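Local coordinates for protein aquaporin AqpM (Methanothermobacter marburgensis str. Marburg, PDB 2EVU) that forms a membrane channel that lets water flow in both directions down osmotic gradients and also gives a transient increase in glycerol flux, at residues W144-A149 and S223-G228; L89-K94 and L235-Y240; I58-G63 and T182-I187; T5-A10 and G74-C79. One frame throughout, in Å; residues are numbered along the deposited sequence.

Contact 1: W144-A149 and S223-G228; sequences WQAMLA and SIYVIG. With BOG (octyl beta-D-glucopyranoside), chain C.
Met147 of helix 143-166 reaches across to the turn of helix 224-243 that carries Ile227 and Gly228, and the apolar packing gathers round its thioether. CG stands anti to the backbone N (chi1 179°) and the chain bends at the next two torsions, which lays the sulfur against the partner's backbone: Met147 SD is 3.6 Å from Gly228 N, a nitrogen whose hydrogen already goes to Ile224 O. Gly228, lacking a side chain, leaves this stretch of backbone open to the sulfur. Met147 CE ends against the branch of Ile227, 4.0 Å from Ile227 CG2. One turn earlier Ile224 divides its two arms. Its CG2 lies 3.8 Å from Met147 N and also over the centre of one face of the Tyr225 ring, whereas Ile224 CD1 meets Ala146 CB at 4.0 Å. No hydrogen bond links the segments, and the polar ends turn elsewhere: Ser223 OG to Tyr143 OH, Tyr225 OH weakly to Ser194 O. Octyl glucoside occupies the surface nearby, its C6 in the plane of the Trp144 ring at the edge, 3.2 Å from Trp144 NE1, and its alkyl chain passing Ser223 CB. The short axes approach to 8.8 Å and cross at -45°. Such apolar packing between transmembrane helices, here near their predicted extracellular ends, belongs to the helical bundle of the aquaporin fold.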
loop_
_atom_site.group_PDB
_atom_site.type_symbol
_atom_site.label_atom_id
_atom_site.label_comp_id
_atom_site.label_asym_id
_atom_site.label_seq_id
_atom_site.Cartn_x
_atom_site.Cartn_y
_atom_site.Cartn_z
ATOM N N TRP A 144 4.400 -31.450 3.295
ATOM C CA TRP A 144 3.454 -31.357 2.189
ATOM C C TRP A 144 2.531 -30.144 2.281
ATOM O O TRP A 144 1.969 -29.710 1.273
ATOM C CB TRP A 144 2.623 -32.645 2.073
ATOM C CG TRP A 144 3.439 -33.804 1.580
ATOM C CD1 TRP A 144 3.904 -34.859 2.319
ATOM C CD2 TRP A 144 3.996 -33.959 0.267
ATOM N NE1 TRP A 144 4.724 -35.651 1.548
ATOM C CE2 TRP A 144 4.797 -35.122 0.285
ATOM C CE3 TRP A 144 3.900 -33.222 -0.925
ATOM C CZ2 TRP A 144 5.500 -35.567 -0.839
ATOM C CZ3 TRP A 144 4.600 -33.664 -2.044
ATOM C CH2 TRP A 144 5.390 -34.827 -1.991
ATOM N N GLN A 145 2.371 -29.603 3.484
ATOM C CA GLN A 145 1.528 -28.432 3.660
ATOM C C GLN A 145 2.229 -27.235 3.035
ATOM O O GLN A 145 1.609 -26.435 2.333
ATOM C CB GLN A 145 1.281 -28.163 5.141
ATOM C CG GLN A 145 0.462 -29.226 5.827
ATOM C CD GLN A 145 0.160 -28.859 7.261
ATOM O OE1 GLN A 145 -0.916 -28.348 7.572
ATOM N NE2 GLN A 145 1.120 -29.098 8.143
ATOM N N ALA A 146 3.529 -27.125 3.293
ATOM C CA ALA A 146 4.328 -26.037 2.753
ATOM C C ALA A 146 4.392 -26.188 1.242
ATOM O O ALA A 146 4.354 -25.209 0.502
ATOM C CB ALA A 146 5.731 -26.073 3.348
ATOM N N MET A 147 4.489 -27.432 0.794
ATOM C CA MET A 147 4.555 -27.741 -0.627
ATOM C C MET A 147 3.310 -27.195 -1.305
ATOM O O MET A 147 3.390 -26.494 -2.312
ATOM C CB MET A 147 4.620 -29.257 -0.824
ATOM C CG MET A 147 4.672 -29.714 -2.277
ATOM S SD MET A 147 6.284 -29.439 -3.017
ATOM C CE MET A 147 7.070 -31.018 -2.691
ATOM N N LEU A 148 2.157 -27.520 -0.735
ATOM C CA LEU A 148 0.877 -27.090 -1.275
ATOM C C LEU A 148 0.760 -25.568 -1.323
ATOM O O LEU A 148 0.288 -25.003 -2.313
ATOM C CB LEU A 148 -0.257 -27.680 -0.436
ATOM C CG LEU A 148 -1.678 -27.390 -0.919
ATOM C CD1 LEU A 148 -1.884 -27.916 -2.336
ATOM C CD2 LEU A 148 -2.658 -28.030 0.044
ATOM N N ALA A 149 1.192 -24.913 -0.249
ATOM C CA ALA A 149 1.145 -23.460 -0.160
ATOM C C ALA A 149 1.977 -22.849 -1.285
ATOM O O ALA A 149 1.565 -21.887 -1.930
ATOM C CB ALA A 149 1.679 -23.003 1.197
ATOM N N SER A 223 13.742 -28.835 -1.454
ATOM C CA SER A 223 12.893 -29.482 -2.450
ATOM C C SER A 223 11.497 -28.853 -2.490
ATOM O O SER A 223 10.856 -28.790 -3.548
ATOM C CB SER A 223 12.788 -30.991 -2.175
ATOM O OG SER A 223 12.156 -31.256 -0.934
ATOM N N ILE A 224 11.028 -28.392 -1.336
ATOM C CA ILE A 224 9.718 -27.756 -1.254
ATOM C C ILE A 224 9.704 -26.492 -2.112
ATOM O O ILE A 224 8.766 -26.243 -2.869
ATOM C CB ILE A 224 9.383 -27.338 0.197
ATOM C CG1 ILE A 224 9.204 -28.578 1.076
ATOM C CG2 ILE A 224 8.127 -26.472 0.216
ATOM C CD1 ILE A 224 8.927 -28.269 2.535
ATOM N N TYR A 225 10.767 -25.709 -1.989
ATOM C CA TYR A 225 10.891 -24.448 -2.698
ATOM C C TYR A 225 11.444 -24.557 -4.114
ATOM O O TYR A 225 11.809 -23.555 -4.737
ATOM C CB TYR A 225 11.716 -23.500 -1.832
ATOM C CG TYR A 225 11.094 -23.393 -0.459
ATOM C CD1 TYR A 225 9.827 -22.832 -0.302
ATOM C CD2 TYR A 225 11.713 -23.955 0.666
ATOM C CE1 TYR A 225 9.179 -22.836 0.935
ATOM C CE2 TYR A 225 11.070 -23.966 1.917
ATOM C CZ TYR A 225 9.799 -23.406 2.036
ATOM O OH TYR A 225 9.126 -23.441 3.231
ATOM N N VAL A 226 11.483 -25.784 -4.621
ATOM C CA VAL A 226 11.940 -26.041 -5.979
ATOM C C VAL A 226 10.765 -26.663 -6.716
ATOM O O VAL A 226 10.291 -26.133 -7.722
ATOM C CB VAL A 226 13.124 -27.024 -6.015
ATOM C CG1 VAL A 226 13.507 -27.315 -7.458
ATOM C CG2 VAL A 226 14.307 -26.439 -5.279
ATOM N N ILE A 227 10.292 -27.786 -6.190
ATOM C CA ILE A 227 9.172 -28.501 -6.782
ATOM C C ILE A 227 7.888 -27.692 -6.691
ATOM O O ILE A 227 7.179 -27.534 -7.680
ATOM C CB ILE A 227 8.953 -29.854 -6.070
ATOM C CG1 ILE A 227 10.188 -30.739 -6.249
ATOM C CG2 ILE A 227 7.702 -30.539 -6.613
ATOM C CD1 ILE A 227 10.190 -31.964 -5.343
ATOM N N GLY A 228 7.591 -27.189 -5.497
ATOM C CA GLY A 228 6.380 -26.403 -5.301
ATOM C C GLY A 228 6.217 -25.269 -6.305
ATOM O O GLY A 228 5.203 -25.190 -6.998
HETATM C C1 BOG C . 9.434 -36.520 2.477
HETATM O O1 BOG C . 9.815 -35.967 1.213
HETATM C C2 BOG C . 9.843 -35.534 3.617
HETATM O O2 BOG C . 11.249 -35.301 3.572
HETATM C C3 BOG C . 9.422 -36.127 4.993
HETATM O O3 BOG C . 9.790 -35.239 6.043
HETATM C C4 BOG C . 7.890 -36.355 4.993
HETATM O O4 BOG C . 7.466 -36.897 6.252
HETATM C C5 BOG C . 7.499 -37.332 3.827
HETATM O O5 BOG C . 7.959 -36.759 2.547
HETATM C C6 BOG C . 5.971 -37.551 3.795
HETATM O O6 BOG C . 5.621 -38.940 3.805
HETATM C "C1'" BOG C . 9.491 -36.794 0.098
HETATM C "C2'" BOG C . 9.601 -35.965 -1.154
HETATM C "C3'" BOG C . 10.921 -36.256 -1.816
HETATM C "C4'" BOG C . 11.123 -35.457 -3.087
HETATM C "C5'" BOG C . 12.466 -35.787 -3.726
HETATM C "C6'" BOG C . 13.504 -34.722 -3.409
HETATM C "C7'" BOG C . 14.832 -35.038 -4.037
HETATM C "C8'" BOG C . 15.833 -33.961 -3.698
#

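Contact 2: L89-K94 and L235-Y240; sequences LWSVKK and LAALTY. With BOG (octyl beta-D-glucopyranoside), chain B.
Val92 and Ala237 meet methyl to methyl where the turn after helix 83-90 comes up against helix 224-243. Val92 CG1 is the branch that touches; chi1 of -66° places it anti to the carbonyl carbon and aims it at the partner helix, 3.6 Å from Ala237 CB. The same methyl presses on Leu238, whose side chain runs aslant to the valine, with Val92 CG1 only 3.5 Å from Leu238 CD1, tighter than ordinary van der Waals contact. Ser91 fills in beside this group: its OG lies 3.8 Å from Ala237 CB and close to Leu238 CD1, while its hydrogen bond goes back to Gly88 O. Val92 gains its position from a Schellman motif that ends the short helix starting within the first NPA motif, the half-membrane helix of the aquaporin fold. Lys93, with positive phi (57°), is its C-prime residue, and Lys94 N reaches Leu89 O at 2.9 Å. Leu89 O is gripped twice, because Val92 N donates to it from the opposite face of its plane, and Lys93 N closes onto Trp90 O. Leu238 lies at the surface, unlike the buried Val92 and Ala237. On the last turn of the helix, the Trp90 ring takes the alkyl chain of an octyl glucoside over one face, Trp90 CZ3 being 3.6 Å from its C5'. Beyond Leu238, Thr239 and Tyr240 pack on Ile13 and Ala72 of a neighbouring subunit.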
loop_
_atom_site.group_PDB
_atom_site.type_symbol
_atom_site.label_atom_id
_atom_site.label_comp_id
_atom_site.label_asym_id
_atom_site.label_seq_id
_atom_site.Cartn_x
_atom_site.Cartn_y
_atom_site.Cartn_z
ATOM N N LEU A 89 7.485 -20.032 -18.302
ATOM C CA LEU A 89 7.463 -19.415 -19.622
ATOM C C LEU A 89 7.905 -20.448 -20.651
ATOM O O LEU A 89 7.304 -20.583 -21.721
ATOM C CB LEU A 89 8.400 -18.206 -19.665
ATOM C CG LEU A 89 7.910 -16.959 -18.924
ATOM C CD1 LEU A 89 8.966 -15.853 -18.992
ATOM C CD2 LEU A 89 6.595 -16.495 -19.547
ATOM N N TRP A 90 8.962 -21.179 -20.312
ATOM C CA TRP A 90 9.491 -22.212 -21.183
ATOM C C TRP A 90 8.428 -23.258 -21.535
ATOM O O TRP A 90 8.267 -23.624 -22.700
ATOM C CB TRP A 90 10.677 -22.905 -20.503
ATOM C CG TRP A 90 11.139 -24.127 -21.236
ATOM C CD1 TRP A 90 11.813 -24.166 -22.427
ATOM C CD2 TRP A 90 10.872 -25.490 -20.881
ATOM N NE1 TRP A 90 11.975 -25.469 -22.836
ATOM C CE2 TRP A 90 11.407 -26.302 -21.907
ATOM C CE3 TRP A 90 10.230 -26.104 -19.798
ATOM C CZ2 TRP A 90 11.318 -27.697 -21.882
ATOM C CZ3 TRP A 90 10.141 -27.494 -19.773
ATOM C CH2 TRP A 90 10.683 -28.273 -20.810
ATOM N N SER A 91 7.699 -23.717 -20.520
ATOM C CA SER A 91 6.684 -24.755 -20.684
ATOM C C SER A 91 5.559 -24.448 -21.665
ATOM O O SER A 91 4.792 -25.338 -22.025
ATOM C CB SER A 91 6.075 -25.110 -19.324
ATOM O OG SER A 91 5.003 -24.238 -19.000
ATOM N N VAL A 92 5.440 -23.198 -22.093
ATOM C CA VAL A 92 4.389 -22.855 -23.041
ATOM C C VAL A 92 4.943 -22.119 -24.259
ATOM O O VAL A 92 4.279 -21.260 -24.846
ATOM C CB VAL A 92 3.275 -22.027 -22.366
ATOM C CG1 VAL A 92 2.568 -22.888 -21.326
ATOM C CG2 VAL A 92 3.861 -20.776 -21.712
ATOM N N LYS A 93 6.176 -22.475 -24.620
ATOM C CA LYS A 93 6.865 -21.926 -25.786
ATOM C C LYS A 93 6.979 -20.410 -25.746
ATOM O O LYS A 93 6.832 -19.741 -26.772
ATOM C CB LYS A 93 6.127 -22.334 -27.068
ATOM C CG LYS A 93 5.587 -23.762 -27.085
ATOM C CD LYS A 93 6.694 -24.792 -27.153
ATOM C CE LYS A 93 6.125 -26.204 -27.209
ATOM N NZ LYS A 93 5.236 -26.392 -28.394
ATOM N N LYS A 94 7.245 -19.867 -24.568
ATOM C CA LYS A 94 7.359 -18.423 -24.430
ATOM C C LYS A 94 8.773 -18.002 -24.091
ATOM O O LYS A 94 9.065 -16.815 -23.948
ATOM C CB LYS A 94 6.375 -17.923 -23.373
ATOM C CG LYS A 94 4.933 -18.134 -23.784
ATOM C CD LYS A 94 4.655 -17.416 -25.090
ATOM C CE LYS A 94 3.216 -17.599 -25.528
ATOM N NZ LYS A 94 2.879 -16.667 -26.642
ATOM N N LEU A 235 1.676 -25.397 -13.962
ATOM C CA LEU A 235 0.248 -25.650 -13.876
ATOM C C LEU A 235 -0.516 -24.404 -14.309
ATOM O O LEU A 235 -1.496 -24.486 -15.048
ATOM C CB LEU A 235 -0.133 -26.022 -12.439
ATOM C CG LEU A 235 -0.722 -27.418 -12.192
ATOM C CD1 LEU A 235 -2.100 -27.532 -12.851
ATOM C CD2 LEU A 235 0.228 -28.474 -12.746
ATOM N N ALA A 236 -0.053 -23.248 -13.847
ATOM C CA ALA A 236 -0.684 -21.974 -14.168
ATOM C C ALA A 236 -0.564 -21.640 -15.648
ATOM O O ALA A 236 -1.531 -21.219 -16.282
ATOM C CB ALA A 236 -0.053 -20.859 -13.328
ATOM N N ALA A 237 0.629 -21.829 -16.196
ATOM C CA ALA A 237 0.885 -21.532 -17.597
ATOM C C ALA A 237 -0.022 -22.344 -18.502
ATOM O O ALA A 237 -0.660 -21.798 -19.412
ATOM C CB ALA A 237 2.346 -21.807 -17.926
ATOM N N LEU A 238 -0.083 -23.650 -18.246
ATOM C CA LEU A 238 -0.927 -24.549 -19.033
ATOM C C LEU A 238 -2.402 -24.223 -18.853
ATOM O O LEU A 238 -3.155 -24.166 -19.822
ATOM C CB LEU A 238 -0.662 -26.002 -18.632
ATOM C CG LEU A 238 0.437 -26.770 -19.385
ATOM C CD1 LEU A 238 1.578 -25.849 -19.795
ATOM C CD2 LEU A 238 0.933 -27.893 -18.500
ATOM N N THR A 239 -2.812 -24.005 -17.610
ATOM C CA THR A 239 -4.209 -23.688 -17.321
ATOM C C THR A 239 -4.651 -22.464 -18.119
ATOM O O THR A 239 -5.740 -22.441 -18.703
ATOM C CB THR A 239 -4.408 -23.395 -15.825
ATOM O OG1 THR A 239 -3.991 -24.529 -15.063
ATOM C CG2 THR A 239 -5.871 -23.091 -15.523
ATOM N N TYR A 240 -3.791 -21.449 -18.138
ATOM C CA TYR A 240 -4.083 -20.221 -18.856
ATOM C C TYR A 240 -4.090 -20.461 -20.362
ATOM O O TYR A 240 -4.824 -19.806 -21.098
ATOM C CB TYR A 240 -3.058 -19.142 -18.484
ATOM C CG TYR A 240 -3.363 -17.793 -19.097
ATOM C CD1 TYR A 240 -2.895 -17.466 -20.369
ATOM C CD2 TYR A 240 -4.158 -16.863 -18.426
ATOM C CE1 TYR A 240 -3.209 -16.249 -20.961
ATOM C CE2 TYR A 240 -4.480 -15.643 -19.008
ATOM C CZ TYR A 240 -4.000 -15.343 -20.279
ATOM O OH TYR A 240 -4.305 -14.141 -20.874
HETATM C C1 BOG B . 16.374 -27.677 -23.916
HETATM O O1 BOG B . 15.768 -27.207 -22.705
HETATM C C2 BOG B . 15.407 -27.430 -25.119
HETATM O O2 BOG B . 14.166 -28.100 -24.888
HETATM C C3 BOG B . 16.076 -27.936 -26.434
HETATM O O3 BOG B . 15.212 -27.725 -27.541
HETATM C C4 BOG B . 17.407 -27.176 -26.642
HETATM O O4 BOG B . 18.048 -27.608 -27.851
HETATM C C5 BOG B . 18.353 -27.416 -25.412
HETATM O O5 BOG B . 17.666 -26.978 -24.184
HETATM C C6 BOG B . 19.676 -26.644 -25.592
HETATM O O6 BOG B . 20.418 -26.556 -24.374
HETATM C "C1'" BOG B . 16.587 -27.408 -21.552
HETATM C "C2'" BOG B . 16.001 -26.657 -20.384
HETATM C "C3'" BOG B . 14.953 -27.519 -19.730
HETATM C "C4'" BOG B . 14.306 -26.851 -18.535
HETATM C "C5'" BOG B . 13.253 -27.762 -17.917
HETATM C "C6'" BOG B . 13.432 -27.866 -16.409
HETATM C "C7'" BOG B . 12.397 -28.760 -15.783
HETATM C "C8'" BOG B . 12.609 -28.836 -14.290
#

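Contact 3: I58-G63 and T182-I187; sequences IGLAFG and TVAGII
Gly59 and Ala184 form a close antiparallel crossing of two transmembrane helices, 52-77 and 175-194, made possible by small residues in the interior of the aquaporin bundle. The short axes run at 154° to each other and approach to 7.5 Å, with Gly59 CA only 3.8 Å from Ala184 CA. Here backbone meets backbone: Ala184 CA lies 3.3 Å from Gly59 O in a bent CA-H...O contact (126° at the hydrogen), while the same oxygen accepts the helical bond of Gly63 N. The methyl of Ala184 rests against this carbonyl as well, and Leu60 CD1, from the residue after Gly59, meets the same methyl, 3.5 Å from Ala184 CB. One turn along, Ile187 spreads its branches over Gly59 and Phe62. Its CG2, anti to the backbone N, lies 3.8 Å from Gly59 CA; the other arm carries Ile187 CD1 to 3.4 Å from Phe62 CD2, meeting the ring obliquely as the two side chains cross at about a right angle. Phe62 CB also touches Val183 CG1. Around this crossing, Ile58 packs on Ser25 and Thr29 of helix 4-33, Val183 on Leu157 of helix 143-166, and both Leu60 and Ala184 on Phe64 of a neighbouring subunit.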
loop_
_atom_site.group_PDB
_atom_site.type_symbol
_atom_site.label_atom_id
_atom_site.label_comp_id
_atom_site.label_asym_id
_atom_site.label_seq_id
_atom_site.Cartn_x
_atom_site.Cartn_y
_atom_site.Cartn_z
ATOM N N ILE A 58 6.646 -6.914 4.800
ATOM C CA ILE A 58 7.640 -7.767 4.164
ATOM C C ILE A 58 7.207 -8.046 2.717
ATOM O O ILE A 58 8.018 -8.004 1.789
ATOM C CB ILE A 58 7.790 -9.108 4.940
ATOM C CG1 ILE A 58 8.449 -8.841 6.300
ATOM C CG2 ILE A 58 8.607 -10.116 4.110
ATOM C CD1 ILE A 58 8.433 -10.036 7.238
ATOM N N GLY A 59 5.923 -8.324 2.532
ATOM C CA GLY A 59 5.412 -8.588 1.198
ATOM C C GLY A 59 5.634 -7.395 0.285
ATOM O O GLY A 59 6.014 -7.559 -0.875
ATOM N N LEU A 60 5.404 -6.194 0.808
ATOM C CA LEU A 60 5.587 -4.968 0.027
ATOM C C LEU A 60 7.057 -4.687 -0.277
ATOM O O LEU A 60 7.381 -4.136 -1.329
ATOM C CB LEU A 60 4.969 -3.766 0.751
ATOM C CG LEU A 60 3.561 -3.245 0.395
ATOM C CD1 LEU A 60 2.934 -4.016 -0.757
ATOM C CD2 LEU A 60 2.691 -3.299 1.630
ATOM N N ALA A 61 7.947 -5.051 0.641
ATOM C CA ALA A 61 9.370 -4.844 0.412
ATOM C C ALA A 61 9.759 -5.707 -0.788
ATOM O O ALA A 61 10.585 -5.320 -1.616
ATOM C CB ALA A 61 10.169 -5.238 1.642
ATOM N N PHE A 62 9.145 -6.882 -0.878
ATOM C CA PHE A 62 9.383 -7.789 -1.993
ATOM C C PHE A 62 8.738 -7.206 -3.242
ATOM O O PHE A 62 9.381 -7.060 -4.282
ATOM C CB PHE A 62 8.750 -9.156 -1.713
ATOM C CG PHE A 62 9.684 -10.140 -1.080
ATOM C CD1 PHE A 62 10.642 -10.789 -1.849
ATOM C CD2 PHE A 62 9.625 -10.400 0.293
ATOM C CE1 PHE A 62 11.536 -11.692 -1.261
ATOM C CE2 PHE A 62 10.512 -11.297 0.891
ATOM C CZ PHE A 62 11.474 -11.946 0.108
ATOM N N GLY A 63 7.458 -6.869 -3.114
ATOM C CA GLY A 63 6.695 -6.340 -4.226
ATOM C C GLY A 63 7.249 -5.097 -4.882
ATOM O O GLY A 63 7.405 -5.060 -6.103
ATOM N N THR A 182 1.034 -8.438 -6.523
ATOM C CA THR A 182 0.499 -9.787 -6.390
ATOM C C THR A 182 1.384 -10.587 -5.435
ATOM O O THR A 182 0.884 -11.279 -4.549
ATOM C CB THR A 182 0.433 -10.496 -7.753
ATOM O OG1 THR A 182 -0.484 -9.794 -8.605
ATOM C CG2 THR A 182 -0.027 -11.946 -7.587
ATOM N N VAL A 183 2.699 -10.489 -5.605
ATOM C CA VAL A 183 3.624 -11.201 -4.728
ATOM C C VAL A 183 3.432 -10.723 -3.285
ATOM O O VAL A 183 3.408 -11.520 -2.341
ATOM C CB VAL A 183 5.095 -10.978 -5.175
ATOM C CG1 VAL A 183 6.064 -11.500 -4.119
ATOM C CG2 VAL A 183 5.339 -11.688 -6.512
ATOM N N ALA A 184 3.287 -9.417 -3.115
ATOM C CA ALA A 184 3.080 -8.842 -1.784
ATOM C C ALA A 184 1.861 -9.460 -1.127
ATOM O O ALA A 184 1.854 -9.703 0.080
ATOM C CB ALA A 184 2.891 -7.345 -1.876
ATOM N N GLY A 185 0.828 -9.715 -1.928
ATOM C CA GLY A 185 -0.389 -10.293 -1.390
ATOM C C GLY A 185 -0.252 -11.755 -1.013
ATOM O O GLY A 185 -0.788 -12.190 0.004
ATOM N N ILE A 186 0.448 -12.516 -1.846
ATOM C CA ILE A 186 0.667 -13.936 -1.600
ATOM C C ILE A 186 1.487 -14.103 -0.318
ATOM O O ILE A 186 1.174 -14.945 0.521
ATOM C CB ILE A 186 1.413 -14.587 -2.796
ATOM C CG1 ILE A 186 0.506 -14.561 -4.033
ATOM C CG2 ILE A 186 1.825 -16.022 -2.457
ATOM C CD1 ILE A 186 1.249 -14.777 -5.340
ATOM N N ILE A 187 2.519 -13.279 -0.165
ATOM C CA ILE A 187 3.368 -13.327 1.019
ATOM C C ILE A 187 2.602 -12.954 2.279
ATOM O O ILE A 187 2.883 -13.469 3.360
ATOM C CB ILE A 187 4.564 -12.365 0.892
ATOM C CG1 ILE A 187 5.518 -12.865 -0.195
ATOM C CG2 ILE A 187 5.269 -12.226 2.239
ATOM C CD1 ILE A 187 6.719 -11.952 -0.428
#

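Contact 4: T5-A10 and G74-C79; sequences TKRCIA and GNISGC
Chi1 of -74° turns Arg7 CG away from its own carbonyl carbon and brings the methylene against the end of helix 52-77, 3.1 Å from Ile76 O. Ser77 CB points at the first helix, 3.3 Å from Arg7 O and 3.5 Å from Arg7 CB, and a chi1 of 71° sets OG between the backbone N and the carbonyl carbon, toward Ala10. Ser77 OG then lies 3.7 Å from Ala10 CB, and its hydrogen bond is made with Glu11 OE2. Ile76 completes the apolar side, with Ile76 CG2 also 3.7 Å from Ala10 CB. This is where the first two long membrane helices of the aquaporin fold pack at their predicted cytoplasmic ends; the second, kinked near Asn75 and Ile76, ends at Ser77, and Gly78, with positive phi (98°), turns the chain toward the first NPA motif. Past its bend at chi3, Arg7 forms a salt bridge with Glu99 through NH2 and bonds Tyr103 OH through NE. Tyr103 OH also bonds Ser77 O, so one hydroxyl bridges the two segments. Lys6 leads outward to a third subunit, where its NZ bonds Tyr242 O and makes a cation-pi contact with the Tyr242 ring.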
loop_
_atom_site.group_PDB
_atom_site.type_symbol
_atom_site.label_atom_id
_atom_site.label_comp_id
_atom_site.label_asym_id
_atom_site.label_seq_id
_atom_site.Cartn_x
_atom_site.Cartn_y
_atom_site.Cartn_z
ATOM N N THR A 5 24.417 -12.470 -22.775
ATOM C CA THR A 5 25.369 -12.178 -21.716
ATOM C C THR A 5 24.909 -11.001 -20.865
ATOM O O THR A 5 25.019 -11.032 -19.640
ATOM C CB THR A 5 26.773 -11.882 -22.288
ATOM O OG1 THR A 5 27.711 -11.776 -21.210
ATOM C CG2 THR A 5 26.771 -10.580 -23.066
ATOM N N LYS A 6 24.392 -9.964 -21.511
ATOM C CA LYS A 6 23.918 -8.796 -20.784
ATOM C C LYS A 6 22.566 -9.059 -20.126
ATOM O O LYS A 6 22.269 -8.512 -19.066
ATOM C CB LYS A 6 23.838 -7.586 -21.711
ATOM C CG LYS A 6 25.193 -6.948 -21.973
ATOM C CD LYS A 6 25.065 -5.723 -22.860
ATOM C CE LYS A 6 26.401 -5.013 -23.044
ATOM N NZ LYS A 6 26.263 -3.853 -23.979
ATOM N N ARG A 7 21.755 -9.905 -20.750
ATOM C CA ARG A 7 20.457 -10.238 -20.189
ATOM C C ARG A 7 20.663 -11.119 -18.959
ATOM O O ARG A 7 19.828 -11.151 -18.055
ATOM C CB ARG A 7 19.598 -10.954 -21.231
ATOM C CG ARG A 7 19.067 -10.030 -22.317
ATOM C CD ARG A 7 18.795 -10.822 -23.580
ATOM N NE ARG A 7 18.145 -12.089 -23.270
ATOM C CZ ARG A 7 18.226 -13.180 -24.023
ATOM N NH1 ARG A 7 18.932 -13.169 -25.147
ATOM N NH2 ARG A 7 17.609 -14.288 -23.635
ATOM N N CYS A 8 21.786 -11.833 -18.928
ATOM C CA CYS A 8 22.109 -12.688 -17.791
ATOM C C CYS A 8 22.608 -11.798 -16.662
ATOM O O CYS A 8 22.333 -12.049 -15.489
ATOM C CB CYS A 8 23.179 -13.720 -18.169
ATOM S SG CYS A 8 22.528 -15.172 -19.043
ATOM N N ILE A 9 23.346 -10.753 -17.012
ATOM C CA ILE A 9 23.823 -9.832 -15.996
ATOM C C ILE A 9 22.579 -9.180 -15.373
ATOM O O ILE A 9 22.480 -9.044 -14.155
ATOM C CB ILE A 9 24.727 -8.753 -16.608
ATOM C CG1 ILE A 9 26.009 -9.409 -17.142
ATOM C CG2 ILE A 9 25.043 -7.680 -15.568
ATOM C CD1 ILE A 9 26.978 -8.440 -17.803
ATOM N N ALA A 10 21.625 -8.809 -16.220
ATOM C CA ALA A 10 20.393 -8.192 -15.760
ATOM C C ALA A 10 19.663 -9.112 -14.778
ATOM O O ALA A 10 19.258 -8.683 -13.690
ATOM C CB ALA A 10 19.494 -7.865 -16.956
ATOM N N GLY A 74 13.101 -5.013 -17.274
ATOM C CA GLY A 74 12.180 -5.730 -18.135
ATOM C C GLY A 74 12.533 -5.699 -19.612
ATOM O O GLY A 74 12.552 -6.740 -20.265
ATOM N N ASN A 75 12.804 -4.512 -20.143
ATOM C CA ASN A 75 13.137 -4.359 -21.557
ATOM C C ASN A 75 14.472 -4.984 -21.924
ATOM O O ASN A 75 14.740 -5.259 -23.092
ATOM C CB ASN A 75 13.137 -2.878 -21.951
ATOM C CG ASN A 75 11.737 -2.298 -21.994
ATOM O OD1 ASN A 75 10.842 -2.869 -22.621
ATOM N ND2 ASN A 75 11.537 -1.159 -21.329
ATOM N N ILE A 76 15.304 -5.212 -20.916
ATOM C CA ILE A 76 16.606 -5.806 -21.133
ATOM C C ILE A 76 16.513 -7.319 -21.232
ATOM O O ILE A 76 16.773 -7.881 -22.288
ATOM C CB ILE A 76 17.579 -5.419 -20.005
ATOM C CG1 ILE A 76 17.743 -3.893 -19.970
ATOM C CG2 ILE A 76 18.928 -6.104 -20.218
ATOM C CD1 ILE A 76 18.569 -3.387 -18.809
ATOM N N SER A 77 16.122 -7.980 -20.146
ATOM C CA SER A 77 16.036 -9.439 -20.155
ATOM C C SER A 77 14.649 -10.053 -19.963
ATOM O O SER A 77 14.498 -11.273 -20.072
ATOM C CB SER A 77 16.958 -10.016 -19.080
ATOM O OG SER A 77 16.444 -9.761 -17.779
ATOM N N GLY A 78 13.644 -9.226 -19.683
ATOM C CA GLY A 78 12.309 -9.750 -19.439
ATOM C C GLY A 78 12.082 -9.854 -17.935
ATOM O O GLY A 78 10.968 -10.077 -17.462
ATOM N N CYS A 79 13.162 -9.689 -17.179
ATOM C CA CYS A 79 13.126 -9.735 -15.724
ATOM C C CYS A 79 12.329 -10.902 -15.141
ATOM O O CYS A 79 11.276 -10.707 -14.524
ATOM C CB CYS A 79 12.577 -8.414 -15.180
ATOM S SG CYS A 79 13.009 -8.112 -13.454
#

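Overall arrangement
Contact 3 lies deepest, its centre about 9 Å from the centre of the chain, and brings backbone against backbone at a glycine and an alanine, with an isoleucine alongside, whereas contact 1, also buried, packs a thioether and branched side chains between more widely spaced helices. Contacts 2 and 4 lie farther out; contact 2 is a small, partly buried patch of methyls and a serine hydroxyl, whereas contact 4 is buried and its polar ends continue into ionic and hydrogen-bonded partners. Helix 224-243 serves contacts 1 and 2; helix 52-77 serves contacts 3 and 4. Neighbouring subunits of the homotetramer reach all four, and detergent lies beside contacts 1 and 2.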